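Local coordinates for lipoprotein (Bacillus anthracis, PDB 4JG9) that is of unknown function, a putative lipoprotein of the DUF4871 family, probably tethered to the cell membrane by a lipid-modified N-terminus, at residues I90-L95 against W155-Y160. Sequence-based numbering, arbitrary orientation.
Sequences IMWYFL and WVLNIY
Trp92 drives the six-membered half of its indole edge-first between Leu157 and Ile159, two residues that alternate onto the same side of strand 153-161. The methyls lie close to the ring plane at its outer rim, so what meets them is C-H edge rather than pi face. Leu157 comes obliquely to the indole and sets CD2 astride the CZ2-CH2 bond, with CD2 4.1 Å from Trp92 CH2. Ile159 comes from the opposite direction, out of the facing sheet, and its CD1 stops 4.1 Å from Trp92 CZ3, further round the same rim. The two methyls thus share adjoining corners of the benzo ring. Ile159 extends CD1 to the rim on its CG1 arm, which stands anti to the carbonyl carbon (chi1 -59°), while CG2 branches off anti to the backbone N. On the tryptophan, the pyrrole half stays nearer its own strand, where the carbonyl oxygen of Ile90 lies in the indole plane, 3.2 Å from Trp92 CD1. No hydrogen bond joins the two segments; the contact is small, wholly apolar and buried. The alpha carbons of Trp92 and Leu157 are 12.8 Å apart, a span to which the tryptophan side chain contributes the longer arm and leucine the shorter. Such packing of one antiparallel sheet on another is consistent with the core of a beta-sandwich-like fold, and this point lies about 4 Å from the centre of the chain. Strand 88-94 is paired by backbone hydrogen bonds with strands 75-78 and 142-147, whose Ile75, Met77, Leu145 and Met147 side chains also touch Trp92. From the facing sheet, strand 102-110, the antiparallel neighbour of 153-161, adds Ile106 against Trp92 and Leu104 against Ile159, while strand 164-173 pairs with 153-161 along its other edge.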
loop_
_atom_site.group_PDB
_atom_site.type_symbol
_atom_site.label_atom_id
_atom_site.label_comp_id
_atom_site.label_asym_id
_atom_site.label_seq_id
_atom_site.Cartn_x
_atom_site.Cartn_y
_atom_site.Cartn_z
ATOM N N ILE A 90 18.458 4.881 -3.280
ATOM C CA ILE A 90 19.544 4.097 -2.722
ATOM C C ILE A 90 19.857 2.896 -3.590
ATOM O O ILE A 90 18.970 2.156 -4.010
ATOM C CB ILE A 90 19.232 3.659 -1.281
ATOM C CG1 ILE A 90 19.088 4.914 -0.415
ATOM C CG2 ILE A 90 20.349 2.767 -0.740
ATOM C CD1 ILE A 90 18.778 4.682 1.038
HETATM N N MSE A 91 21.136 2.726 -3.888
HETATM C CA MSE A 91 21.539 1.625 -4.726
HETATM C C MSE A 91 21.456 0.291 -3.977
HETATM O O MSE A 91 21.968 0.147 -2.859
HETATM C CB MSE A 91 22.925 1.887 -5.311
HETATM C CG MSE A 91 22.860 2.530 -6.713
HETATM SE SE MSE A 91 22.497 1.130 -8.037
HETATM C CE MSE A 91 23.557 -0.177 -7.069
ATOM N N TRP A 92 20.770 -0.672 -4.585
ATOM C CA TRP A 92 20.683 -2.009 -4.016
ATOM C C TRP A 92 21.595 -2.960 -4.777
ATOM O O TRP A 92 21.805 -2.794 -5.984
ATOM C CB TRP A 92 19.247 -2.507 -4.023
ATOM C CG TRP A 92 18.466 -1.957 -2.886
ATOM C CD1 TRP A 92 18.121 -0.647 -2.685
ATOM C CD2 TRP A 92 17.923 -2.690 -1.784
ATOM N NE1 TRP A 92 17.406 -0.518 -1.518
ATOM C CE2 TRP A 92 17.262 -1.756 -0.947
ATOM C CE3 TRP A 92 17.928 -4.040 -1.420
ATOM C CZ2 TRP A 92 16.611 -2.131 0.231
ATOM C CZ3 TRP A 92 17.278 -4.414 -0.241
ATOM C CH2 TRP A 92 16.628 -3.459 0.566
ATOM N N TYR A 93 22.141 -3.942 -4.062
ATOM C CA TYR A 93 23.117 -4.861 -4.637
ATOM C C TYR A 93 22.706 -6.310 -4.428
ATOM O O TYR A 93 22.416 -6.728 -3.293
ATOM C CB TYR A 93 24.495 -4.625 -4.008
ATOM C CG TYR A 93 25.064 -3.249 -4.253
ATOM C CD1 TYR A 93 24.738 -2.184 -3.422
ATOM C CD2 TYR A 93 25.945 -3.014 -5.302
ATOM C CE1 TYR A 93 25.271 -0.915 -3.636
ATOM C CE2 TYR A 93 26.478 -1.753 -5.527
ATOM C CZ TYR A 93 26.142 -0.708 -4.688
ATOM O OH TYR A 93 26.665 0.551 -4.901
ATOM N N PHE A 94 22.717 -7.077 -5.518
ATOM C CA PHE A 94 22.313 -8.479 -5.488
ATOM C C PHE A 94 23.531 -9.375 -5.525
ATOM O O PHE A 94 23.972 -9.791 -6.596
ATOM C CB PHE A 94 21.355 -8.771 -6.645
ATOM C CG PHE A 94 20.214 -7.807 -6.706
ATOM C CD1 PHE A 94 19.206 -7.855 -5.761
ATOM C CD2 PHE A 94 20.173 -6.825 -7.676
ATOM C CE1 PHE A 94 18.174 -6.956 -5.793
ATOM C CE2 PHE A 94 19.141 -5.924 -7.714
ATOM C CZ PHE A 94 18.140 -5.988 -6.772
ATOM N N LEU A 95 24.061 -9.651 -4.335
ATOM C CA LEU A 95 25.333 -10.330 -4.150
ATOM C C LEU A 95 25.223 -11.814 -4.418
ATOM O O LEU A 95 26.184 -12.453 -4.856
ATOM C CB LEU A 95 25.837 -10.101 -2.722
ATOM C CG LEU A 95 25.722 -8.654 -2.222
ATOM C CD1 LEU A 95 26.061 -8.565 -0.749
ATOM C CD2 LEU A 95 26.649 -7.740 -3.023
ATOM N N TRP A 155 13.571 -0.037 11.641
ATOM C CA TRP A 155 12.625 -0.641 10.723
ATOM C C TRP A 155 13.224 -1.939 10.227
ATOM O O TRP A 155 14.410 -1.988 9.900
ATOM C CB TRP A 155 12.387 0.275 9.519
ATOM C CG TRP A 155 11.626 1.526 9.850
ATOM C CD1 TRP A 155 12.133 2.677 10.379
ATOM C CD2 TRP A 155 10.217 1.751 9.674
ATOM N NE1 TRP A 155 11.125 3.603 10.547
ATOM C CE2 TRP A 155 9.942 3.057 10.122
ATOM C CE3 TRP A 155 9.165 0.970 9.184
ATOM C CZ2 TRP A 155 8.657 3.606 10.089
ATOM C CZ3 TRP A 155 7.882 1.512 9.153
ATOM C CH2 TRP A 155 7.639 2.814 9.603
ATOM N N VAL A 156 12.414 -2.992 10.170
ATOM C CA VAL A 156 12.845 -4.225 9.534
ATOM C C VAL A 156 12.370 -4.236 8.084
ATOM O O VAL A 156 11.231 -3.854 7.783
ATOM C CB VAL A 156 12.365 -5.487 10.284
ATOM C CG1 VAL A 156 10.830 -5.557 10.324
ATOM C CG2 VAL A 156 12.967 -6.759 9.649
ATOM N N LEU A 157 13.253 -4.646 7.185
ATOM C CA LEU A 157 12.913 -4.721 5.775
ATOM C C LEU A 157 12.760 -6.177 5.344
ATOM O O LEU A 157 13.750 -6.898 5.249
ATOM C CB LEU A 157 14.014 -4.058 4.960
ATOM C CG LEU A 157 13.877 -2.576 4.623
ATOM C CD1 LEU A 157 13.421 -1.780 5.806
ATOM C CD2 LEU A 157 15.219 -2.049 4.123
ATOM N N ASN A 158 11.526 -6.611 5.095
ATOM C CA ASN A 158 11.281 -7.987 4.647
ATOM C C ASN A 158 11.287 -8.063 3.131
ATOM O O ASN A 158 10.564 -7.329 2.468
ATOM C CB ASN A 158 9.960 -8.510 5.195
ATOM C CG ASN A 158 9.883 -8.404 6.691
ATOM O OD1 ASN A 158 10.517 -9.184 7.409
ATOM N ND2 ASN A 158 9.118 -7.420 7.183
ATOM N N ILE A 159 12.128 -8.932 2.584
ATOM C CA ILE A 159 12.382 -8.935 1.151
ATOM C C ILE A 159 11.858 -10.216 0.504
ATOM O O ILE A 159 12.103 -11.324 0.996
ATOM C CB ILE A 159 13.889 -8.755 0.851
ATOM C CG1 ILE A 159 14.404 -7.433 1.428
ATOM C CG2 ILE A 159 14.173 -8.821 -0.639
ATOM C CD1 ILE A 159 15.809 -7.563 1.974
ATOM N N TYR A 160 11.121 -10.048 -0.588
ATOM C CA TYR A 160 10.523 -11.159 -1.320
ATOM C C TYR A 160 10.943 -11.049 -2.769
ATOM O O TYR A 160 11.170 -9.954 -3.280
ATOM C CB TYR A 160 8.987 -11.121 -1.218
ATOM C CG TYR A 160 8.492 -11.154 0.209
ATOM C CD1 TYR A 160 7.934 -12.311 0.748
ATOM C CD2 TYR A 160 8.589 -10.024 1.023
ATOM C CE1 TYR A 160 7.492 -12.347 2.067
ATOM C CE2 TYR A 160 8.154 -10.054 2.349
ATOM C CZ TYR A 160 7.607 -11.213 2.858
ATOM O OH TYR A 160 7.176 -11.228 4.162
#